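Local coordinates for protein IscA (Thermosynechococcus elongatus, PDB 1X0G) that carries a [2Fe-2S] cluster and probably serves as a scaffold on which iron-sulfur clusters are assembled, at residues E3-A8 with R78-E83; I27-V32 with A65-A70; G38-D43 with M105-S110; E72-L77 with F92-A97. All blocks are in the same frame, centred on the assembly; numbering follows the deposited sequence.

Interaction 1: residues E3-A8 with R78-E83; sequences ELTPAA and RVDYIE
Thr5 OG1 donates a 2.9 Å hydrogen bond to Asp80 OD1. The setting is a parallel pairing of strand 3-4 with strand 78-82, the former passing at once into helix 6-15, and Thr5 is the N-cap of that helix. Its OG1, placed between the backbone N and the carbonyl carbon (chi1 59°), meets the anti lone pair of Asp80 OD1 and accepts from Ala8 N in a nearly straight capping bond. The carboxylate is thereby linked through the cap to the first turn of the helix, and its negative charge near that N-terminus would probably suit the helix dipole. Asp80 swings its CG anti to its own N, which brings OD1 back to Thr5, although the side chain starts out away from it; OD1 also lies 3.4 Å from Thr5 CG2.

Around this lies the backbone pairing. Val79 N donates to Glu3 O over 2.8 Å, and Thr5 N donates to Val79 O over 3.2 Å, so Val79 is gripped on both its polar atoms. On the face of Leu4 and Val79 the packing is apolar; Leu4 continues onto Ile9 and Leu12 of the helix, and Val79 onto Phe90 and Phe92 of strand 89-93. On the other face Glu3 and Arg78 run side by side, their terminal planes almost perpendicular and their charged atoms apart. Farther along, Ala8 CB rests 4.0 Å from Tyr81 CB, the Tyr81 ring leading away to where its OH is hydrogen-bonded to Gly87 O, and Ala7 CB lies 3.6 Å from Tyr81 O.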
loop_
_atom_site.group_PDB
_atom_site.type_symbol
_atom_site.label_atom_id
_atom_site.label_comp_id
_atom_site.label_asym_id
_atom_site.label_seq_id
_atom_site.Cartn_x
_atom_site.Cartn_y
_atom_site.Cartn_z
ATOM N N GLU C 3 -12.252 20.541 12.417
ATOM C CA GLU C 3 -12.514 21.938 12.434
ATOM C C GLU C 3 -12.084 22.620 11.155
ATOM O O GLU C 3 -11.026 22.322 10.609
ATOM C CB GLU C 3 -11.782 22.531 13.621
ATOM C CG GLU C 3 -12.489 22.281 14.922
ATOM C CD GLU C 3 -12.091 23.311 15.923
ATOM O OE1 GLU C 3 -11.017 23.960 15.687
ATOM O OE2 GLU C 3 -12.847 23.483 16.919
ATOM N N LEU C 4 -12.902 23.556 10.690
ATOM C CA LEU C 4 -12.507 24.399 9.583
ATOM C C LEU C 4 -12.316 25.816 9.990
ATOM O O LEU C 4 -13.160 26.377 10.716
ATOM C CB LEU C 4 -13.532 24.344 8.489
ATOM C CG LEU C 4 -13.058 23.186 7.626
ATOM C CD1 LEU C 4 -13.786 21.962 8.108
ATOM C CD2 LEU C 4 -13.337 23.440 6.180
ATOM N N THR C 5 -11.220 26.400 9.515
ATOM C CA THR C 5 -10.997 27.820 9.711
ATOM C C THR C 5 -11.868 28.542 8.729
ATOM O O THR C 5 -12.132 28.003 7.661
ATOM C CB THR C 5 -9.580 28.213 9.432
ATOM O OG1 THR C 5 -9.268 27.859 8.068
ATOM C CG2 THR C 5 -8.680 27.520 10.421
ATOM N N PRO C 6 -12.328 29.748 9.077
ATOM C CA PRO C 6 -13.099 30.501 8.089
ATOM C C PRO C 6 -12.297 30.622 6.798
ATOM O O PRO C 6 -12.841 30.437 5.731
ATOM C CB PRO C 6 -13.298 31.867 8.751
ATOM C CG PRO C 6 -13.219 31.581 10.165
ATOM C CD PRO C 6 -12.196 30.490 10.335
ATOM N N ALA C 7 -11.001 30.866 6.891
ATOM C CA ALA C 7 -10.163 30.847 5.694
ATOM C C ALA C 7 -10.476 29.621 4.782
ATOM O O ALA C 7 -10.895 29.801 3.611
ATOM C CB ALA C 7 -8.643 30.971 6.066
ATOM N N ALA C 8 -10.337 28.397 5.314
ATOM C CA ALA C 8 -10.824 27.178 4.590
ATOM C C ALA C 8 -12.345 27.243 4.117
ATOM O O ALA C 8 -12.680 26.941 2.981
ATOM C CB ALA C 8 -10.514 25.958 5.388
ATOM N N ARG C 78 -7.909 19.632 12.153
ATOM C CA ARG C 78 -8.256 20.972 11.807
ATOM C C ARG C 78 -7.616 21.243 10.452
ATOM O O ARG C 78 -6.442 20.890 10.184
ATOM C CB ARG C 78 -7.738 21.978 12.849
ATOM C CG ARG C 78 -8.209 21.685 14.288
ATOM C CD ARG C 78 -7.611 22.670 15.273
ATOM N NE ARG C 78 -6.179 22.858 15.043
ATOM C CZ ARG C 78 -5.642 23.853 14.320
ATOM N NH1 ARG C 78 -6.423 24.760 13.719
ATOM N NH2 ARG C 78 -4.315 23.930 14.178
ATOM N N VAL C 79 -8.406 21.906 9.622
ATOM C CA VAL C 79 -8.084 22.125 8.253
ATOM C C VAL C 79 -8.095 23.626 8.119
ATOM O O VAL C 79 -9.059 24.288 8.538
ATOM C CB VAL C 79 -9.209 21.514 7.335
ATOM C CG1 VAL C 79 -9.052 21.976 5.902
ATOM C CG2 VAL C 79 -9.247 19.988 7.415
ATOM N N ASP C 80 -7.041 24.164 7.503
ATOM C CA ASP C 80 -6.897 25.599 7.297
ATOM C C ASP C 80 -6.675 25.780 5.788
ATOM O O ASP C 80 -6.396 24.804 5.067
ATOM C CB ASP C 80 -5.649 25.969 8.024
ATOM C CG ASP C 80 -5.463 27.445 8.200
ATOM O OD1 ASP C 80 -6.404 28.269 8.077
ATOM O OD2 ASP C 80 -4.305 27.783 8.509
ATOM N N TYR C 81 -6.797 27.000 5.291
ATOM C CA TYR C 81 -6.390 27.242 3.937
ATOM C C TYR C 81 -5.422 28.428 3.907
ATOM O O TYR C 81 -5.764 29.446 4.445
ATOM C CB TYR C 81 -7.604 27.519 3.082
ATOM C CG TYR C 81 -7.267 27.732 1.621
ATOM C CD1 TYR C 81 -6.997 26.659 0.769
ATOM C CD2 TYR C 81 -7.235 29.025 1.076
ATOM C CE1 TYR C 81 -6.717 26.859 -0.611
ATOM C CE2 TYR C 81 -6.934 29.217 -0.293
ATOM C CZ TYR C 81 -6.680 28.104 -1.103
ATOM O OH TYR C 81 -6.380 28.303 -2.404
ATOM N N ILE C 82 -4.240 28.303 3.281
ATOM C CA ILE C 82 -3.247 29.363 3.238
ATOM C C ILE C 82 -2.956 29.847 1.803
ATOM O O ILE C 82 -2.636 29.039 0.968
ATOM C CB ILE C 82 -1.981 28.876 3.995
ATOM C CG1 ILE C 82 -2.316 28.842 5.481
ATOM C CG2 ILE C 82 -0.717 29.796 3.765
ATOM C CD1 ILE C 82 -1.178 28.398 6.352
ATOM N N GLU C 83 -3.110 31.123 1.485
ATOM C CA GLU C 83 -2.715 31.564 0.159
ATOM C C GLU C 83 -1.229 31.328 -0.090
ATOM O O GLU C 83 -0.420 31.471 0.807
ATOM C CB GLU C 83 -2.981 33.062 -0.018
ATOM C CG GLU C 83 -4.461 33.556 0.106
ATOM C CD GLU C 83 -5.445 32.948 -0.971
ATOM O OE1 GLU C 83 -5.026 32.365 -2.035
ATOM O OE2 GLU C 83 -6.668 33.078 -0.711
#

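Interaction 2: residues I27-V32 with A65-A70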
loop_
_atom_site.group_PDB
_atom_site.type_symbol
_atom_site.label_atom_id
_atom_site.label_comp_id
_atom_site.label_asym_id
_atom_site.label_seq_id
_atom_site.Cartn_x
_atom_site.Cartn_y
_atom_site.Cartn_z
ATOM N N ILE C 27 -21.259 20.361 1.255
ATOM C CA ILE C 27 -20.675 19.145 1.828
ATOM C C ILE C 27 -19.223 18.817 1.402
ATOM O O ILE C 27 -18.896 18.666 0.221
ATOM C CB ILE C 27 -21.592 17.921 1.756
ATOM C CG1 ILE C 27 -22.927 18.217 2.434
ATOM C CG2 ILE C 27 -21.001 16.849 2.578
ATOM C CD1 ILE C 27 -24.212 17.622 1.750
ATOM N N LEU C 28 -18.375 18.738 2.411
ATOM C CA LEU C 28 -17.002 18.436 2.227
ATOM C C LEU C 28 -16.758 17.108 2.806
ATOM O O LEU C 28 -16.975 16.893 3.985
ATOM C CB LEU C 28 -16.135 19.380 3.025
ATOM C CG LEU C 28 -14.634 19.068 2.998
ATOM C CD1 LEU C 28 -14.162 19.249 1.578
ATOM C CD2 LEU C 28 -13.828 20.029 3.927
ATOM N N ARG C 29 -16.253 16.221 1.986
ATOM C CA ARG C 29 -16.074 14.877 2.427
ATOM C C ARG C 29 -14.612 14.657 2.506
ATOM O O ARG C 29 -13.880 14.967 1.561
ATOM C CB ARG C 29 -16.734 13.933 1.474
ATOM C CG ARG C 29 -16.437 12.518 1.772
ATOM C CD ARG C 29 -17.427 11.636 1.085
ATOM N NE ARG C 29 -17.653 10.410 1.846
ATOM C CZ ARG C 29 -16.810 9.386 1.820
ATOM N NH1 ARG C 29 -15.707 9.506 1.060
ATOM N NH2 ARG C 29 -17.034 8.283 2.560
ATOM N N ILE C 30 -14.175 14.236 3.689
ATOM C CA ILE C 30 -12.785 13.919 3.969
ATOM C C ILE C 30 -12.586 12.409 4.174
ATOM O O ILE C 30 -13.410 11.669 4.811
ATOM C CB ILE C 30 -12.319 14.623 5.190
ATOM C CG1 ILE C 30 -12.593 16.083 5.077
ATOM C CG2 ILE C 30 -10.771 14.629 5.313
ATOM C CD1 ILE C 30 -12.017 16.771 6.313
ATOM N N GLN C 31 -11.516 11.930 3.555
ATOM C CA GLN C 31 -11.123 10.531 3.746
ATOM C C GLN C 31 -9.595 10.507 3.568
ATOM O O GLN C 31 -9.025 11.601 3.325
ATOM C CB GLN C 31 -11.895 9.631 2.812
ATOM C CG GLN C 31 -11.361 9.475 1.452
ATOM C CD GLN C 31 -12.221 8.557 0.609
ATOM O OE1 GLN C 31 -13.108 7.871 1.126
ATOM N NE2 GLN C 31 -12.005 8.561 -0.694
ATOM N N VAL C 32 -8.943 9.339 3.685
ATOM C CA VAL C 32 -7.512 9.216 3.402
ATOM C C VAL C 32 -7.256 8.242 2.309
ATOM O O VAL C 32 -8.110 7.496 1.958
ATOM C CB VAL C 32 -6.730 8.668 4.625
ATOM C CG1 VAL C 32 -6.880 9.536 5.771
ATOM C CG2 VAL C 32 -7.177 7.258 4.982
ATOM N N ALA C 65 -18.061 15.750 6.243
ATOM C CA ALA C 65 -18.288 14.305 6.275
ATOM C C ALA C 65 -16.954 13.554 6.348
ATOM O O ALA C 65 -16.117 13.659 5.427
ATOM C CB ALA C 65 -19.020 13.924 5.082
ATOM N N ILE C 66 -16.743 12.813 7.431
ATOM C CA ILE C 66 -15.537 12.035 7.564
ATOM C C ILE C 66 -15.842 10.579 7.259
ATOM O O ILE C 66 -16.773 10.000 7.845
ATOM C CB ILE C 66 -15.036 12.130 9.018
ATOM C CG1 ILE C 66 -14.969 13.589 9.502
ATOM C CG2 ILE C 66 -13.644 11.440 9.199
ATOM C CD1 ILE C 66 -13.887 14.415 8.822
ATOM N N ALA C 67 -15.086 9.959 6.357
ATOM C CA ALA C 67 -15.291 8.525 6.054
ATOM C C ALA C 67 -15.073 7.684 7.290
ATOM O O ALA C 67 -14.035 7.773 7.908
ATOM C CB ALA C 67 -14.311 8.121 5.069
ATOM N N ALA C 68 -16.026 6.849 7.647
ATOM C CA ALA C 68 -16.014 6.133 8.949
ATOM C C ALA C 68 -14.788 5.274 9.238
ATOM O O ALA C 68 -14.354 5.170 10.387
ATOM C CB ALA C 68 -17.276 5.330 9.144
ATOM N N GLU C 69 -14.204 4.686 8.219
ATOM C CA GLU C 69 -13.032 3.860 8.478
ATOM C C GLU C 69 -11.805 4.694 8.785
ATOM O O GLU C 69 -10.823 4.233 9.337
ATOM C CB GLU C 69 -12.788 2.805 7.378
ATOM C CG GLU C 69 -13.735 2.884 6.133
ATOM C CD GLU C 69 -13.419 4.148 5.262
ATOM O OE1 GLU C 69 -14.374 4.745 4.686
ATOM O OE2 GLU C 69 -12.216 4.523 5.200
ATOM N N ALA C 70 -11.891 5.966 8.511
ATOM C CA ALA C 70 -10.775 6.820 8.774
ATOM C C ALA C 70 -10.989 7.687 9.992
ATOM O O ALA C 70 -10.133 8.422 10.353
ATOM C CB ALA C 70 -10.518 7.639 7.575
HETATM O O HOH W 1 -10.806 6.675 3.968
#
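Ile30 and Ile66 lie side by side on the apolar face of a parallel strand pair, their CD1 atoms 3.9 Å apart. This is the dense part of the contact. Strand 27-34 and strand 62-66 are joined there by two backbone bonds, Ala65 N to Leu28 O and Ile30 N to Ala65 O at 2.7 Å, and a third, from Ala67 N just past the strand end to Ile30 O, continues the pattern. Ala65 CB packs against Ile27 CG2.

The other face is more polar. Arg29, its CG anti to the backbone N (chi1 172°), extends past Ala65 until NH2 reaches 3.7 Å from Ala67 CB. NH1 gives a 3.1 Å bond to Gln31 OE1, which lies in the guanidinium plane although the donor stands well above the amide plane, while NE forms a salt bridge with Asp54. An alanine here is likely to leave Asp54 without its charge partner and the Gln31 amide freer to turn. Toward Val32 the direct backbone pairing gives way to a water, which accepts from Val32 N and donates to Glu69 OE2 at 2.9 Å.

Strand 40-46 flanks strand 27-34 on its other edge, and Leu74 of helix 71-74 packs on both isoleucines.

Interaction 3: residues G38-D43 with M105-S110; sequences GDWRYD and MAFRVS. With NA (sodium ion), chain G.
Trp40 and Phe107 face each other as a hydrogen-bonded antiparallel pair, strand 40-46 against strand 106-108, with a classic beta bulge where Asp39 and Trp40 both oppose Phe107. Phe107 O accepts from both bulge nitrogens: Trp40 N is tilted 18° from its carbonyl plane, whereas Asp39 N, at 3.1 Å, comes from well above it.

Phe107 can be followed outward. From CB the chain turns so that CG lies between the backbone N and the carbonyl carbon (chi1 63°), bringing the ring in over strand 40-46. CG comes within 4.0 Å of Tyr42 OH, and CD2 lies closer to that hydroxyl. CE2 sits over one face of the Tyr42 ring, 3.4 Å from Tyr42 CZ, the two rings being slid apart with planes at 29°. CE1 lies obliquely to the Trp40 ring, and Val109 CG1 is at the Phe107 edge, in plane. At the far end CZ reaches 3.9 Å from Trp40 CB, which stands over the Phe107 face in a CH-pi contact, completing an aromatic cluster of Trp40, Tyr42 and Phe107.

Next to Phe107, Ala106 touches the [2Fe-2S] cluster and lies beside its ligand Cys101. From the bulge itself, Asp39 OD2 accepts from Val109 N at 3.3 Å and also forms a salt bridge with Arg111 of the fourth subunit. Arg108 NE passes 3.4 Å from Gly38 CA, and Gly38 O binds the sodium ion at 2.7 Å.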
loop_
_atom_site.group_PDB
_atom_site.type_symbol
_atom_site.label_atom_id
_atom_site.label_comp_id
_atom_site.label_asym_id
_atom_site.label_seq_id
_atom_site.Cartn_x
_atom_site.Cartn_y
_atom_site.Cartn_z
ATOM N N GLY C 38 4.811 9.368 3.568
ATOM C CA GLY C 38 4.213 8.908 4.748
ATOM C C GLY C 38 3.249 7.822 4.430
ATOM O O GLY C 38 3.486 6.955 3.572
ATOM N N ASP C 39 2.137 7.857 5.134
ATOM C CA ASP C 39 1.295 6.669 5.054
ATOM C C ASP C 39 0.026 6.977 4.333
ATOM O O ASP C 39 -0.437 6.193 3.561
ATOM C CB ASP C 39 0.930 6.107 6.449
ATOM C CG ASP C 39 2.080 5.381 7.147
ATOM O OD1 ASP C 39 2.920 4.569 6.617
ATOM O OD2 ASP C 39 2.050 5.670 8.344
ATOM N N TRP C 40 -0.560 8.112 4.654
ATOM C CA TRP C 40 -1.909 8.396 4.232
ATOM C C TRP C 40 -1.861 9.784 3.646
ATOM O O TRP C 40 -1.174 10.644 4.207
ATOM C CB TRP C 40 -2.835 8.363 5.443
ATOM C CG TRP C 40 -2.999 7.004 6.091
ATOM C CD1 TRP C 40 -2.515 6.617 7.342
ATOM C CD2 TRP C 40 -3.665 5.852 5.568
ATOM N NE1 TRP C 40 -2.867 5.337 7.603
ATOM C CE2 TRP C 40 -3.590 4.842 6.553
ATOM C CE3 TRP C 40 -4.386 5.598 4.411
ATOM C CZ2 TRP C 40 -4.134 3.562 6.371
ATOM C CZ3 TRP C 40 -4.919 4.315 4.215
ATOM C CH2 TRP C 40 -4.797 3.316 5.201
ATOM N N ARG C 41 -2.490 9.994 2.504
ATOM C CA ARG C 41 -2.732 11.340 1.984
ATOM C C ARG C 41 -4.148 11.651 2.339
ATOM O O ARG C 41 -5.010 10.758 2.298
ATOM C CB ARG C 41 -2.615 11.298 0.486
ATOM C CG ARG C 41 -2.263 12.606 -0.297
ATOM C CD ARG C 41 -3.239 12.580 -1.441
ATOM N NE ARG C 41 -3.548 13.784 -2.217
ATOM C CZ ARG C 41 -2.645 14.574 -2.812
ATOM N NH1 ARG C 41 -1.307 14.362 -2.652
ATOM N NH2 ARG C 41 -3.089 15.607 -3.570
ATOM N N TYR C 42 -4.418 12.883 2.749
ATOM C CA TYR C 42 -5.801 13.315 2.864
ATOM C C TYR C 42 -6.438 13.355 1.521
ATOM O O TYR C 42 -5.766 13.631 0.463
ATOM C CB TYR C 42 -5.870 14.728 3.321
ATOM C CG TYR C 42 -5.316 14.874 4.633
ATOM C CD1 TYR C 42 -4.021 15.304 4.787
ATOM C CD2 TYR C 42 -6.080 14.553 5.748
ATOM C CE1 TYR C 42 -3.450 15.348 6.012
ATOM C CE2 TYR C 42 -5.507 14.630 7.005
ATOM C CZ TYR C 42 -4.185 15.006 7.111
ATOM O OH TYR C 42 -3.628 15.096 8.328
ATOM N N ASP C 43 -7.736 13.141 1.518
ATOM C CA ASP C 43 -8.473 13.317 0.287
ATOM C C ASP C 43 -9.776 14.094 0.534
ATOM O O ASP C 43 -10.683 13.707 1.370
ATOM C CB ASP C 43 -8.738 11.969 -0.329
ATOM C CG ASP C 43 -9.642 12.081 -1.517
ATOM O OD1 ASP C 43 -9.161 11.770 -2.634
ATOM O OD2 ASP C 43 -10.822 12.546 -1.367
ATOM N N MET C 105 0.666 17.400 2.626
ATOM C CA MET C 105 -0.502 16.666 2.161
ATOM C C MET C 105 -0.622 15.299 2.828
ATOM O O MET C 105 -1.702 14.733 2.929
ATOM C CB MET C 105 -0.517 16.538 0.622
ATOM C CG MET C 105 -0.608 17.915 -0.194
ATOM S SD MET C 105 -1.928 19.029 0.439
ATOM C CE MET C 105 -1.137 20.196 1.588
ATOM N N ALA C 106 0.500 14.783 3.284
ATOM C CA ALA C 106 0.600 13.433 3.722
ATOM C C ALA C 106 1.041 13.341 5.193
ATOM O O ALA C 106 1.889 14.136 5.655
ATOM C CB ALA C 106 1.647 12.735 2.824
ATOM N N PHE C 107 0.574 12.331 5.912
ATOM C CA PHE C 107 1.127 12.078 7.232
ATOM C C PHE C 107 1.338 10.621 7.580
ATOM O O PHE C 107 0.669 9.780 7.021
ATOM C CB PHE C 107 0.210 12.624 8.233
ATOM C CG PHE C 107 -1.104 11.979 8.227
ATOM C CD1 PHE C 107 -1.449 11.100 9.228
ATOM C CD2 PHE C 107 -2.024 12.273 7.257
ATOM C CE1 PHE C 107 -2.713 10.528 9.286
ATOM C CE2 PHE C 107 -3.233 11.697 7.268
ATOM C CZ PHE C 107 -3.611 10.827 8.300
ATOM N N ARG C 108 2.275 10.307 8.493
ATOM C CA ARG C 108 2.362 8.903 9.039
ATOM C C ARG C 108 1.676 8.832 10.374
ATOM O O ARG C 108 1.484 9.868 10.983
ATOM C CB ARG C 108 3.783 8.272 9.066
ATOM C CG ARG C 108 4.997 9.174 8.805
ATOM C CD ARG C 108 6.242 8.370 8.525
ATOM N NE ARG C 108 6.558 8.273 7.090
ATOM C CZ ARG C 108 7.805 8.270 6.560
ATOM N NH1 ARG C 108 8.899 8.360 7.337
ATOM N NH2 ARG C 108 7.973 8.209 5.230
ATOM N N VAL C 109 1.223 7.653 10.794
ATOM C CA VAL C 109 0.774 7.484 12.218
ATOM C C VAL C 109 1.701 6.580 13.037
ATOM O O VAL C 109 2.598 5.927 12.480
ATOM C CB VAL C 109 -0.648 6.973 12.357
ATOM C CG1 VAL C 109 -1.606 8.121 12.231
ATOM C CG2 VAL C 109 -0.912 5.922 11.312
ATOM N N SER C 110 1.494 6.519 14.342
ATOM C CA SER C 110 2.491 5.829 15.169
ATOM C C SER C 110 2.469 4.323 14.938
ATOM O O SER C 110 1.424 3.765 14.692
ATOM C CB SER C 110 2.250 6.123 16.635
ATOM O OG SER C 110 0.941 5.690 16.964
HETATM NA NA NA G . 4.624 5.543 1.593
HETATM O O HOH W 2 5.552 4.706 -0.150
#

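Interaction 4: residues E72-L77 with F92-A97; sequences ELLRGL and FHNPNA
The Phe92 ring meets Leu77 at its edge, where Leu77 CD2 lies near the ring plane, 4.0 Å from Phe92 CD2; Tyr42 of strand 40-46 stacks on the ring. The other flat group is the Asn94 amide. Leu73 O lies close to its plane, and ND2 donates to that carbonyl over 3.0 Å, nearly in line with the C=O bond. Its other end, OD1, accepts from Asn96 N at 2.9 Å, closing an Asx turn, though this donor stands above the plane of the amide carbonyl.

Leu77 is set between these groups: with CG anti to its backbone N (chi1 -176°), CD1 is carried to 3.6 Å from Asn94 CB. Nearby, the Pro95 ring rests on the type II turn from Leu74 to Leu77, CD lying 3.4 Å from Gly76 O.

A leucine in place of Asn94 would probably leave Leu73 O and Asn96 N without their side-chain partner, and the Tyr42 hydroxyl without its amide mate. One amide thus ties three elements together: the C-terminal end of helix 71-74, the turn after strand 89-93 and, through Tyr42, strand 40-46. Polar bonding fixes its rotation, while Leu77 and Phe92 supply the apolar part of the join.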
loop_
_atom_site.group_PDB
_atom_site.type_symbol
_atom_site.label_atom_id
_atom_site.label_comp_id
_atom_site.label_asym_id
_atom_site.label_seq_id
_atom_site.Cartn_x
_atom_site.Cartn_y
_atom_site.Cartn_z
ATOM N N GLU C 72 -10.529 7.183 13.013
ATOM C CA GLU C 72 -9.417 7.009 13.927
ATOM C C GLU C 72 -8.230 7.842 13.465
ATOM O O GLU C 72 -7.467 8.412 14.264
ATOM C CB GLU C 72 -9.014 5.543 13.938
ATOM C CG GLU C 72 -9.912 4.609 13.038
ATOM C CD GLU C 72 -9.993 3.134 13.587
ATOM O OE1 GLU C 72 -9.028 2.675 14.265
ATOM O OE2 GLU C 72 -11.008 2.430 13.345
ATOM N N LEU C 73 -8.067 7.910 12.158
ATOM C CA LEU C 73 -6.981 8.669 11.599
ATOM C C LEU C 73 -7.235 10.186 11.590
ATOM O O LEU C 73 -6.264 10.938 11.447
ATOM C CB LEU C 73 -6.649 8.200 10.210
ATOM C CG LEU C 73 -6.285 6.730 10.071
ATOM C CD1 LEU C 73 -6.230 6.444 8.537
ATOM C CD2 LEU C 73 -4.957 6.483 10.626
ATOM N N LEU C 74 -8.481 10.635 11.793
ATOM C CA LEU C 74 -8.848 12.020 11.477
ATOM C C LEU C 74 -9.506 12.746 12.613
ATOM O O LEU C 74 -9.653 13.967 12.511
ATOM C CB LEU C 74 -9.798 12.126 10.269
ATOM C CG LEU C 74 -9.326 11.664 8.890
ATOM C CD1 LEU C 74 -10.405 11.739 7.844
ATOM C CD2 LEU C 74 -8.034 12.291 8.342
ATOM N N ARG C 75 -9.949 12.026 13.653
ATOM C CA ARG C 75 -10.583 12.639 14.829
ATOM C C ARG C 75 -9.836 13.928 15.235
ATOM O O ARG C 75 -8.637 13.882 15.484
ATOM C CB ARG C 75 -10.582 11.641 15.973
ATOM C CG ARG C 75 -11.426 12.073 17.220
ATOM C CD ARG C 75 -11.967 10.878 18.055
ATOM N NE ARG C 75 -12.564 9.818 17.196
ATOM C CZ ARG C 75 -13.870 9.705 16.902
ATOM N NH1 ARG C 75 -14.754 10.568 17.411
ATOM N NH2 ARG C 75 -14.301 8.725 16.102
ATOM N N GLY C 76 -10.515 15.083 15.265
ATOM C CA GLY C 76 -9.854 16.325 15.692
ATOM C C GLY C 76 -8.943 17.028 14.673
ATOM O O GLY C 76 -8.284 18.039 14.969
ATOM N N LEU C 77 -8.906 16.528 13.453
ATOM C CA LEU C 77 -8.264 17.274 12.403
ATOM C C LEU C 77 -8.824 18.706 12.397
ATOM O O LEU C 77 -10.021 18.945 12.605
ATOM C CB LEU C 77 -8.607 16.641 11.082
ATOM C CG LEU C 77 -7.954 17.224 9.882
ATOM C CD1 LEU C 77 -6.506 16.785 9.980
ATOM C CD2 LEU C 77 -8.656 16.611 8.667
ATOM N N PHE C 92 -3.316 20.970 7.063
ATOM C CA PHE C 92 -3.953 20.082 8.022
ATOM C C PHE C 92 -3.190 19.945 9.290
ATOM O O PHE C 92 -1.994 19.753 9.291
ATOM C CB PHE C 92 -3.967 18.722 7.419
ATOM C CG PHE C 92 -4.755 18.663 6.194
ATOM C CD1 PHE C 92 -4.159 18.897 4.960
ATOM C CD2 PHE C 92 -6.115 18.428 6.247
ATOM C CE1 PHE C 92 -4.924 18.841 3.785
ATOM C CE2 PHE C 92 -6.881 18.370 5.044
ATOM C CZ PHE C 92 -6.293 18.558 3.848
ATOM N N HIS C 93 -3.880 19.996 10.389
ATOM C CA HIS C 93 -3.198 19.807 11.616
ATOM C C HIS C 93 -3.949 18.624 12.199
ATOM O O HIS C 93 -5.148 18.720 12.498
ATOM C CB HIS C 93 -3.310 21.066 12.461
ATOM C CG HIS C 93 -2.807 22.289 11.761
ATOM N ND1 HIS C 93 -1.471 22.632 11.737
ATOM C CD2 HIS C 93 -3.461 23.257 11.065
ATOM C CE1 HIS C 93 -1.326 23.755 11.052
ATOM N NE2 HIS C 93 -2.514 24.147 10.624
ATOM N N ASN C 94 -3.252 17.505 12.312
ATOM C CA ASN C 94 -3.868 16.265 12.670
ATOM C C ASN C 94 -3.214 15.782 13.935
ATOM O O ASN C 94 -2.060 15.380 13.925
ATOM C CB ASN C 94 -3.655 15.293 11.537
ATOM C CG ASN C 94 -4.334 13.962 11.765
ATOM O OD1 ASN C 94 -4.894 13.698 12.833
ATOM N ND2 ASN C 94 -4.316 13.106 10.715
ATOM N N PRO C 95 -3.950 15.825 15.035
ATOM C CA PRO C 95 -3.517 15.326 16.348
ATOM C C PRO C 95 -3.066 13.868 16.297
ATOM O O PRO C 95 -2.251 13.459 17.103
ATOM C CB PRO C 95 -4.782 15.427 17.205
ATOM C CG PRO C 95 -5.590 16.501 16.582
ATOM C CD PRO C 95 -5.327 16.343 15.068
ATOM N N ASN C 96 -3.571 13.114 15.320
ATOM C CA ASN C 96 -3.179 11.736 15.102
ATOM C C ASN C 96 -1.882 11.587 14.349
ATOM O O ASN C 96 -1.340 10.516 14.276
ATOM C CB ASN C 96 -4.286 11.025 14.374
ATOM C CG ASN C 96 -5.647 11.195 15.066
ATOM O OD1 ASN C 96 -6.660 11.647 14.491
ATOM N ND2 ASN C 96 -5.650 10.874 16.314
ATOM N N ALA C 97 -1.345 12.656 13.811
ATOM C CA ALA C 97 -0.226 12.520 12.929
ATOM C C ALA C 97 1.088 12.424 13.675
ATOM O O ALA C 97 1.370 13.227 14.559
ATOM C CB ALA C 97 -0.215 13.652 12.085
#

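Interaction 2 lies within the span of chain bounded by interaction 1 and ends before interaction 4 opens; interaction 4 in turn falls between the two segments of interaction 3. Two sheets organise them. Interactions 1 and 4, with centres 14 Å apart, both reach the three-stranded sheet through neighbouring strands 78-82 and 89-93. Interactions 2 and 3, also 14 Å apart, belong to the six-stranded sheet, where strands 27-34 and 40-46 are adjacent. Leu73 and Leu74 of helix 71-74 pack on Val32, bringing interaction 4 against interaction 2. The closest centres are those of interactions 3 and 4, 10 Å apart, where Tyr42 meets Phe92 and Asn94 as well as Phe107, the neighbour of Ala106 at the [2Fe-2S] cluster.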